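Local coordinates for protein beta-galactosidase (Trichoderma reesei, PDB 3OG2) that probably hydrolyses terminal non-reducing beta-D-galactose residues from beta-D-galactosides, as a glycoside hydrolase of family 35, at residues N267-P270 / S271-F274; L399-E403 / S404-F408; Y702-Y706 / G707-G711; G843-F846 / F847-Q850. All blocks are in the same frame, centred on the assembly; numbering follows the deposited sequence.

The four contacts follow one another along the chain; none nests within or crosses another, and each is local, joining residues a few positions apart within one continuous stretch. Contact 1 turns the chain from helix 261-268 into strand 275-280 of the TIM-barrel region. Contact 2, whose centre is about 20 Å from that of contact 1, closes the hairpin of strands 394-400 and 406-412 in the antiparallel sheet that follows. Contact 3 ends a short 3-10 turn in the loop before strand 713-720, and contact 4 starts helix 846-850. The last two have centres about 14 Å apart and lie across the chain's centre from contact 2, in the C-terminal all-beta part of the molecule.

Contact 1 of 4, residues N267-P270 / S271-F274; sequences NISP and STPF
S269 and T272 meet twice across the turn that follows helix 261-268, once through their hydroxyls and once through the backbone. In the side-chain bond, S269 OG donates to T272 OG1 at 2.7 Å. The two hydroxyls come together from opposite limbs of the turn, because S269 directs OG away from its own backbone N (chi1 -165°) while T272 holds OG1 between its N and carbonyl carbon. T272 CG2, the other branch, lies 4.0 Å from S269 OG.

The backbone bond runs from T272 N to S269 O, 3.2 Å long and nearly straight, although the donor stands well above the carbonyl plane, 52° out of it. It closes a type I beta turn with P270 and S271 at the corner, where the proline ring restrains phi near -66°, as the first corner position of such a turn needs.

Outside residues pack on both ends of the turn: S269 lies against P225 and Y235, T272 against W28 of strand 26-28, and the ring of F274 meets that of H265 on the preceding helix.

Strand 275-280 runs parallel to strand 236-239, with helix 261-268 between them in sequence, so the turn belongs to a beta-alpha-beta crossover of the TIM barrel. It leads into the strand carrying E278, a residue that contacts beta-D-galactose in a complex of this enzyme. With S269 and T272 largely buried, their mutual bond gives S269 OG an acceptor inside the fold; the hydroxyl bond and the backbone bond join the same two residues and brace the turn just after the helix.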
loop_
_atom_site.group_PDB
_atom_site.type_symbol
_atom_site.label_atom_id
_atom_site.label_comp_id
_atom_site.label_asym_id
_atom_site.label_seq_id
_atom_site.Cartn_x
_atom_site.Cartn_y
_atom_site.Cartn_z
ATOM N N ASN A 267 6.208 -22.933 19.404
ATOM C CA ASN A 267 5.749 -22.761 20.782
ATOM C C ASN A 267 4.283 -22.349 20.827
ATOM O O ASN A 267 3.510 -22.680 21.749
ATOM C CB ASN A 267 6.574 -21.673 21.458
ATOM C CG ASN A 267 7.985 -22.066 21.738
ATOM O OD1 ASN A 267 8.315 -23.268 21.733
ATOM N ND2 ASN A 267 8.843 -21.079 21.966
ATOM N N ILE A 268 3.840 -21.560 19.861
ATOM C CA ILE A 268 2.539 -20.922 19.895
ATOM C C ILE A 268 1.483 -21.728 19.136
ATOM O O ILE A 268 0.366 -21.853 19.676
ATOM C CB ILE A 268 2.587 -19.483 19.316
ATOM C CG1 ILE A 268 3.459 -18.590 20.201
ATOM C CG2 ILE A 268 1.204 -18.874 19.072
ATOM C CD1 ILE A 268 3.862 -17.263 19.546
ATOM N N SER A 269 1.731 -22.147 17.901
ATOM C CA SER A 269 0.629 -22.734 17.111
ATOM C C SER A 269 1.203 -23.759 16.140
ATOM O O SER A 269 1.176 -23.565 14.918
ATOM C CB SER A 269 -0.116 -21.635 16.322
ATOM O OG SER A 269 -1.363 -22.195 15.860
ATOM N N PRO A 270 1.771 -24.849 16.645
ATOM C CA PRO A 270 2.440 -25.821 15.763
ATOM C C PRO A 270 1.479 -26.544 14.820
ATOM O O PRO A 270 1.910 -27.128 13.817
ATOM C CB PRO A 270 3.069 -26.834 16.765
ATOM C CG PRO A 270 2.247 -26.682 18.016
ATOM C CD PRO A 270 1.841 -25.209 18.104
ATOM N N SER A 271 0.181 -26.468 15.077
ATOM C CA SER A 271 -0.798 -27.183 14.253
ATOM C C SER A 271 -1.215 -26.412 12.998
ATOM O O SER A 271 -1.967 -26.977 12.161
ATOM C CB SER A 271 -2.051 -27.510 15.077
ATOM O OG SER A 271 -2.785 -26.320 15.382
ATOM N N THR A 272 -0.749 -25.136 12.868
ATOM C CA THR A 272 -1.216 -24.315 11.738
ATOM C C THR A 272 -0.027 -23.742 10.997
ATOM O O THR A 272 1.104 -23.718 11.508
ATOM C CB THR A 272 -2.188 -23.216 12.229
ATOM O OG1 THR A 272 -1.564 -22.382 13.221
ATOM C CG2 THR A 272 -3.432 -23.788 12.880
ATOM N N PRO A 273 -0.227 -23.301 9.765
ATOM C CA PRO A 273 0.937 -22.863 8.981
ATOM C C PRO A 273 1.600 -21.639 9.535
ATOM O O PRO A 273 0.925 -20.714 9.972
ATOM C CB PRO A 273 0.275 -22.543 7.625
ATOM C CG PRO A 273 -0.998 -23.315 7.576
ATOM C CD PRO A 273 -1.496 -23.298 9.013
ATOM N N PHE A 274 2.918 -21.600 9.455
ATOM C CA PHE A 274 3.616 -20.367 9.861
ATOM C C PHE A 274 3.224 -19.224 8.923
ATOM O O PHE A 274 3.442 -19.278 7.720
ATOM C CB PHE A 274 5.115 -20.596 9.908
ATOM C CG PHE A 274 5.894 -19.322 10.264
ATOM C CD1 PHE A 274 5.443 -18.403 11.193
ATOM C CD2 PHE A 274 7.103 -19.105 9.576
ATOM C CE1 PHE A 274 6.166 -17.206 11.410
ATOM C CE2 PHE A 274 7.807 -17.935 9.812
ATOM C CZ PHE A 274 7.345 -16.996 10.730
#

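Contact 2 of 4, residues L399-E403 / S404-F408; sequences LLAKE and SGDFF
Strands 394-400 and 406-412 form an antiparallel hairpin in which L399 and F407 are a hydrogen-bonded pair, L399 N to F407 O at 2.8 Å and F407 N to L399 O at 2.9 Å. Nearer the turn a side chain replaces the backbone as acceptor: D406 OD1 takes the N-H of A401 at 2.8 Å, met almost along the C-O bond of the carboxylate. With chi1 at -59°, D406 sets its carboxylate beside its own N and swings it across to the opposite limb.

L400 crosses this carboxylate at a slant, its CD2 branch 3.7 Å from D406 OD2, and the same methyl reaches F408 CE2 at 4.0 Å. F408 in turn packs on I396 and P398 of the strand of L400 and on T455 of strand 450-459. On the other sheet face L399 and F407 touch through their CB atoms, and both lie against Y375 of helix 374-377.

At the tip, A401 CB presses close to S404 OG, 3.2 Å away, and G405 takes a positive phi. One water joins A401 O to G405 N; a second donates to D406 OD2 at 2.6 Å, and a third links E403 N with S404 OG. D406 therefore acts as a polar tie across the hairpin end. Its buried carboxylate is served by an amide on one oxygen and by water on the other, which probably helps it to remain charged.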
loop_
_atom_site.group_PDB
_atom_site.type_symbol
_atom_site.label_atom_id
_atom_site.label_comp_id
_atom_site.label_asym_id
_atom_site.label_seq_id
_atom_site.Cartn_x
_atom_site.Cartn_y
_atom_site.Cartn_z
ATOM N N LEU A 399 16.389 -26.481 5.476
ATOM C CA LEU A 399 15.040 -27.036 5.481
ATOM C C LEU A 399 15.211 -28.434 4.866
ATOM O O LEU A 399 15.609 -28.605 3.708
ATOM C CB LEU A 399 13.998 -26.258 4.659
ATOM C CG LEU A 399 13.697 -24.864 5.224
ATOM C CD1 LEU A 399 14.753 -23.831 4.935
ATOM C CD2 LEU A 399 12.359 -24.372 4.666
ATOM N N LEU A 400 14.936 -29.447 5.681
ATOM C CA LEU A 400 15.322 -30.811 5.346
ATOM C C LEU A 400 14.145 -31.749 5.177
ATOM O O LEU A 400 13.151 -31.661 5.905
ATOM C CB LEU A 400 16.200 -31.414 6.473
ATOM C CG LEU A 400 17.519 -30.659 6.765
ATOM C CD1 LEU A 400 18.207 -31.266 7.964
ATOM C CD2 LEU A 400 18.439 -30.641 5.533
ATOM N N ALA A 401 14.294 -32.683 4.239
ATOM C CA ALA A 401 13.270 -33.690 3.965
ATOM C C ALA A 401 13.915 -35.031 3.632
ATOM O O ALA A 401 15.054 -35.035 3.113
ATOM C CB ALA A 401 12.388 -33.255 2.784
ATOM N N LYS A 402 13.251 -36.140 3.902
ATOM C CA LYS A 402 13.846 -37.443 3.607
ATOM C C LYS A 402 14.171 -37.587 2.126
ATOM O O LYS A 402 15.275 -38.043 1.794
ATOM C CB LYS A 402 12.948 -38.624 3.988
ATOM C CG LYS A 402 13.423 -39.953 3.382
ATOM C CD LYS A 402 13.223 -41.148 4.288
ATOM C CE LYS A 402 12.789 -42.424 3.594
ATOM N NZ LYS A 402 11.857 -43.259 4.408
ATOM N N GLU A 403 13.210 -37.267 1.258
ATOM C CA GLU A 403 13.421 -37.491 -0.163
ATOM C C GLU A 403 12.903 -36.356 -1.040
ATOM O O GLU A 403 13.304 -36.344 -2.209
ATOM C CB GLU A 403 12.720 -38.768 -0.662
ATOM C CG GLU A 403 13.187 -39.987 0.094
ATOM C CD GLU A 403 12.422 -41.279 -0.049
ATOM O OE1 GLU A 403 11.421 -41.364 -0.795
ATOM O OE2 GLU A 403 12.830 -42.278 0.600
ATOM N N SER A 404 12.052 -35.454 -0.575
ATOM C CA SER A 404 11.391 -34.499 -1.464
ATOM C C SER A 404 12.206 -33.260 -1.765
ATOM O O SER A 404 11.749 -32.411 -2.550
ATOM C CB SER A 404 10.033 -34.120 -0.816
ATOM O OG SER A 404 10.189 -33.714 0.533
ATOM N N GLY A 405 13.402 -33.150 -1.196
ATOM C CA GLY A 405 14.293 -32.084 -1.531
ATOM C C GLY A 405 14.615 -31.182 -0.353
ATOM O O GLY A 405 13.739 -30.906 0.449
ATOM N N ASP A 406 15.879 -30.757 -0.236
ATOM C CA ASP A 406 16.265 -29.809 0.802
ATOM C C ASP A 406 16.548 -28.416 0.250
ATOM O O ASP A 406 16.836 -28.236 -0.938
ATOM C CB ASP A 406 17.562 -30.265 1.458
ATOM C CG ASP A 406 17.472 -31.631 2.079
ATOM O OD1 ASP A 406 16.384 -32.132 2.439
ATOM O OD2 ASP A 406 18.608 -32.224 2.219
ATOM N N PHE A 407 16.499 -27.457 1.164
ATOM C CA PHE A 407 16.738 -26.057 0.829
ATOM C C PHE A 407 17.697 -25.485 1.843
ATOM O O PHE A 407 17.619 -25.873 3.051
ATOM C CB PHE A 407 15.410 -25.254 0.867
ATOM C CG PHE A 407 14.395 -25.740 -0.130
ATOM C CD1 PHE A 407 13.641 -26.880 0.104
ATOM C CD2 PHE A 407 14.224 -25.054 -1.358
ATOM C CE1 PHE A 407 12.721 -27.403 -0.807
ATOM C CE2 PHE A 407 13.277 -25.544 -2.262
ATOM C CZ PHE A 407 12.561 -26.702 -2.020
ATOM N N PHE A 408 18.596 -24.610 1.469
ATOM C CA PHE A 408 19.577 -24.058 2.412
ATOM C C PHE A 408 19.650 -22.565 2.197
ATOM O O PHE A 408 20.013 -22.113 1.099
ATOM C CB PHE A 408 20.972 -24.665 2.189
ATOM C CG PHE A 408 20.915 -26.188 2.310
ATOM C CD1 PHE A 408 20.589 -26.974 1.221
ATOM C CD2 PHE A 408 21.135 -26.751 3.580
ATOM C CE1 PHE A 408 20.482 -28.327 1.375
ATOM C CE2 PHE A 408 21.030 -28.140 3.720
ATOM C CZ PHE A 408 20.662 -28.892 2.623
HETATM O O HOH W 1 15.425 -34.698 0.200
HETATM O O HOH W 2 18.409 -34.327 3.730
HETATM O O HOH W 3 10.662 -36.660 1.733
#

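Contact 3 of 4, residues Y702-Y706 / G707-G711; sequences YGSDY and GFHAG
The 3-10 turn at 703-705 ends in the paired bonds of a Schellman motif: F708 N donates to G703 O at 3.0 Å and G707 N to S704 O at 3.2 Å. G707, with a positive phi of 92°, makes the reversal that allows both bonds. G703 O also accepts from Y706 N, and the two donors reach it from opposite faces of the carbonyl plane, gripping one oxygen from both sides.

Beyond the reversal the chain comes back alongside the turn, bringing H709 to S704. S704 OG meets H709 ND1 at 2.7 Å, at the edge of the imidazole and near its plane; S704 CB lies in the same plane. The opening torsion of the histidine, -51°, keeps the ring beside its own backbone N, where one face passes over G707 C. F708 faces the other way, its CE2 3.8 Å from Y706 CB, while Y706 O sits over one face of the phenyl ring, offset toward the rim. Both aromatic residues rest on L823 of strand 820-824, and the phenol of Y706 is held by S700 O and L685 N.

The second nitrogen of H709, NE2, is bonded to E830 OE2, so S704 and E830 together fix the rotation of the imidazole, and the acid would probably polarise the ring. S704 O, already taken by G707 N, is also bonded by R134 NH1, from the family 35 catalytic region. The turn is thus bound to that region through one carbonyl as well as closed upon itself.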
loop_
_atom_site.group_PDB
_atom_site.type_symbol
_atom_site.label_atom_id
_atom_site.label_comp_id
_atom_site.label_asym_id
_atom_site.label_seq_id
_atom_site.Cartn_x
_atom_site.Cartn_y
_atom_site.Cartn_z
ATOM N N TYR A 702 -15.459 20.508 20.513
ATOM C CA TYR A 702 -14.866 19.350 19.833
ATOM C C TYR A 702 -15.652 19.090 18.561
ATOM O O TYR A 702 -16.879 18.839 18.644
ATOM C CB TYR A 702 -14.958 18.109 20.718
ATOM C CG TYR A 702 -14.236 18.185 22.039
ATOM C CD1 TYR A 702 -13.292 19.166 22.365
ATOM C CD2 TYR A 702 -14.535 17.191 22.966
ATOM C CE1 TYR A 702 -12.661 19.146 23.609
ATOM C CE2 TYR A 702 -13.877 17.172 24.216
ATOM C CZ TYR A 702 -12.957 18.138 24.520
ATOM O OH TYR A 702 -12.321 18.156 25.751
ATOM N N GLY A 703 -15.017 19.099 17.380
ATOM C CA GLY A 703 -15.774 18.919 16.159
ATOM C C GLY A 703 -16.651 17.674 16.133
ATOM O O GLY A 703 -17.812 17.694 15.688
ATOM N N SER A 704 -16.099 16.540 16.626
ATOM C CA SER A 704 -16.848 15.291 16.462
ATOM C C SER A 704 -18.072 15.276 17.356
ATOM O O SER A 704 -19.005 14.481 17.064
ATOM C CB SER A 704 -15.975 14.066 16.779
ATOM O OG SER A 704 -15.018 13.866 15.730
ATOM N N ASP A 705 -18.122 16.095 18.395
ATOM C CA ASP A 705 -19.314 16.129 19.235
ATOM C C ASP A 705 -20.475 16.712 18.475
ATOM O O ASP A 705 -21.635 16.488 18.889
ATOM C CB ASP A 705 -19.104 16.962 20.484
ATOM C CG ASP A 705 -18.340 16.190 21.587
ATOM O OD1 ASP A 705 -18.045 14.987 21.415
ATOM O OD2 ASP A 705 -18.077 16.822 22.649
ATOM N N TYR A 706 -20.267 17.415 17.376
ATOM C CA TYR A 706 -21.310 18.025 16.557
ATOM C C TYR A 706 -21.383 17.377 15.176
ATOM O O TYR A 706 -22.069 17.895 14.277
ATOM C CB TYR A 706 -21.005 19.523 16.419
ATOM C CG TYR A 706 -21.016 20.235 17.763
ATOM C CD1 TYR A 706 -19.853 20.316 18.524
ATOM C CD2 TYR A 706 -22.174 20.813 18.232
ATOM C CE1 TYR A 706 -19.846 20.967 19.753
ATOM C CE2 TYR A 706 -22.170 21.484 19.486
ATOM C CZ TYR A 706 -21.019 21.565 20.220
ATOM O OH TYR A 706 -21.053 22.222 21.440
ATOM N N GLY A 707 -20.683 16.240 15.006
ATOM C CA GLY A 707 -20.792 15.535 13.729
ATOM C C GLY A 707 -19.758 15.894 12.695
ATOM O O GLY A 707 -19.929 15.467 11.517
ATOM N N PHE A 708 -18.716 16.652 13.059
ATOM C CA PHE A 708 -17.708 17.108 12.118
ATOM C C PHE A 708 -16.415 16.320 12.350
ATOM O O PHE A 708 -15.764 16.573 13.378
ATOM C CB PHE A 708 -17.444 18.616 12.283
ATOM C CG PHE A 708 -18.716 19.430 12.053
ATOM C CD1 PHE A 708 -19.362 19.413 10.826
ATOM C CD2 PHE A 708 -19.203 20.208 13.103
ATOM C CE1 PHE A 708 -20.488 20.187 10.653
ATOM C CE2 PHE A 708 -20.348 20.955 12.965
ATOM C CZ PHE A 708 -20.981 20.932 11.712
ATOM N N HIS A 709 -16.064 15.451 11.416
ATOM C CA HIS A 709 -14.948 14.523 11.634
ATOM C C HIS A 709 -13.792 14.714 10.670
ATOM O O HIS A 709 -12.782 13.995 10.812
ATOM C CB HIS A 709 -15.446 13.044 11.461
ATOM C CG HIS A 709 -16.665 12.833 12.311
ATOM N ND1 HIS A 709 -16.677 13.122 13.682
ATOM C CD2 HIS A 709 -17.909 12.454 11.917
ATOM C CE1 HIS A 709 -17.921 12.862 14.104
ATOM N NE2 HIS A 709 -18.671 12.452 13.071
ATOM N N ALA A 710 -13.938 15.592 9.694
ATOM C CA ALA A 710 -13.036 15.629 8.550
ATOM C C ALA A 710 -12.573 17.077 8.263
ATOM O O ALA A 710 -13.374 18.010 8.155
ATOM C CB ALA A 710 -13.744 15.136 7.289
ATOM N N GLY A 711 -11.278 17.228 8.015
ATOM C CA GLY A 711 -10.759 18.485 7.490
ATOM C C GLY A 711 -10.869 19.650 8.440
ATOM O O GLY A 711 -10.953 19.541 9.682
#

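Contact 4 of 4, residues G843-F846 / F847-Q850; sequences GGLF and FERQ
The side chains of E848 and R849 reach back from helix 846-850 to the loop that leads into it, each gripping a different part of that loop. E848 OE2 receives the N-H of G843 at 2.9 Å, from well above the carboxylate plane, while OE1 turns its anti lone pair to L845 N at 3.1 Å; OE2 is bonded by Y922 OH as well. R849, bent at chi3, lays its guanidinium flat over F846 CA, and NH1 reaches G844 O at 2.8 Å.

L845 is the N-cap of this helix and E848 its third following residue, so the glutamate-to-L845 N-H bond supplies one half of a capping box. L845 O receives the first regular helical bond, from R849 N.

The F846 ring stands nearly upright to the guanidinium, 78° between planes, with R849 NH2 at its edge, 3.7 Å from CD1. Over one face lies Q850 CG, a CH-pi contact 3.8 Å from the centroid, and the amide beyond is almost parallel to the ring. L845 CD1 meets the rim of F847, whose ring stacks on F886. R849 NH2 continues into salt bridges with E670 and the C-terminal carboxylate of Y1003.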
loop_
_atom_site.group_PDB
_atom_site.type_symbol
_atom_site.label_atom_id
_atom_site.label_comp_id
_atom_site.label_asym_id
_atom_site.label_seq_id
_atom_site.Cartn_x
_atom_site.Cartn_y
_atom_site.Cartn_z
ATOM N N GLY A 843 -13.582 19.259 3.913
ATOM C CA GLY A 843 -13.567 19.874 5.242
ATOM C C GLY A 843 -14.546 21.042 5.313
ATOM O O GLY A 843 -15.496 21.130 4.492
ATOM N N GLY A 844 -14.296 21.946 6.278
ATOM C CA GLY A 844 -15.252 22.991 6.612
ATOM C C GLY A 844 -14.929 24.346 5.980
ATOM O O GLY A 844 -15.618 25.299 6.372
ATOM N N LEU A 845 -13.892 24.483 5.141
ATOM C CA LEU A 845 -13.638 25.810 4.622
ATOM C C LEU A 845 -14.798 26.273 3.709
ATOM O O LEU A 845 -15.473 25.456 3.095
ATOM C CB LEU A 845 -12.349 25.794 3.788
ATOM C CG LEU A 845 -11.051 25.668 4.615
ATOM C CD1 LEU A 845 -9.866 25.405 3.708
ATOM C CD2 LEU A 845 -10.817 26.892 5.491
ATOM N N PHE A 846 -15.017 27.595 3.653
ATOM C CA PHE A 846 -16.152 28.122 2.927
ATOM C C PHE A 846 -16.260 27.560 1.528
ATOM O O PHE A 846 -17.346 27.134 1.106
ATOM C CB PHE A 846 -16.037 29.656 2.862
ATOM C CG PHE A 846 -16.994 30.323 1.907
ATOM C CD1 PHE A 846 -18.315 30.537 2.336
ATOM C CD2 PHE A 846 -16.579 30.723 0.649
ATOM C CE1 PHE A 846 -19.189 31.144 1.442
ATOM C CE2 PHE A 846 -17.452 31.331 -0.239
ATOM C CZ PHE A 846 -18.768 31.539 0.184
ATOM N N PHE A 847 -15.161 27.517 0.773
ATOM C CA PHE A 847 -15.330 27.036 -0.631
ATOM C C PHE A 847 -15.817 25.586 -0.668
ATOM O O PHE A 847 -16.582 25.202 -1.588
ATOM C CB PHE A 847 -14.060 27.199 -1.471
ATOM C CG PHE A 847 -12.957 26.186 -1.137
ATOM C CD1 PHE A 847 -12.835 25.051 -1.909
ATOM C CD2 PHE A 847 -12.084 26.367 -0.083
ATOM C CE1 PHE A 847 -11.872 24.073 -1.689
ATOM C CE2 PHE A 847 -11.086 25.412 0.167
ATOM C CZ PHE A 847 -10.999 24.266 -0.620
ATOM N N GLU A 848 -15.372 24.746 0.291
ATOM C CA GLU A 848 -15.814 23.339 0.343
ATOM C C GLU A 848 -17.293 23.251 0.703
ATOM O O GLU A 848 -18.043 22.472 0.111
ATOM C CB GLU A 848 -14.966 22.582 1.403
ATOM C CG GLU A 848 -13.474 22.587 1.089
ATOM C CD GLU A 848 -12.675 21.854 2.160
ATOM O OE1 GLU A 848 -12.515 22.386 3.311
ATOM O OE2 GLU A 848 -12.185 20.743 1.830
ATOM N N ARG A 849 -17.693 24.077 1.712
ATOM C CA ARG A 849 -19.078 24.017 2.141
ATOM C C ARG A 849 -20.000 24.367 0.982
ATOM O O ARG A 849 -21.096 23.807 0.881
ATOM C CB ARG A 849 -19.348 25.008 3.291
ATOM C CG ARG A 849 -18.460 24.692 4.520
ATOM C CD ARG A 849 -18.912 25.503 5.720
ATOM N NE ARG A 849 -19.087 26.943 5.547
ATOM C CZ ARG A 849 -18.286 27.915 5.952
ATOM N NH1 ARG A 849 -17.106 27.685 6.526
ATOM N NH2 ARG A 849 -18.643 29.176 5.769
ATOM N N GLN A 850 -19.595 25.287 0.111
ATOM C CA GLN A 850 -20.460 25.709 -0.988
ATOM C C GLN A 850 -20.402 24.713 -2.149
ATOM O O GLN A 850 -21.223 24.805 -3.060
ATOM C CB GLN A 850 -19.996 27.059 -1.552
ATOM C CG GLN A 850 -19.938 28.162 -0.465
ATOM C CD GLN A 850 -21.359 28.732 -0.364
ATOM O OE1 GLN A 850 -21.919 29.284 -1.326
ATOM N NE2 GLN A 850 -21.980 28.539 0.756
#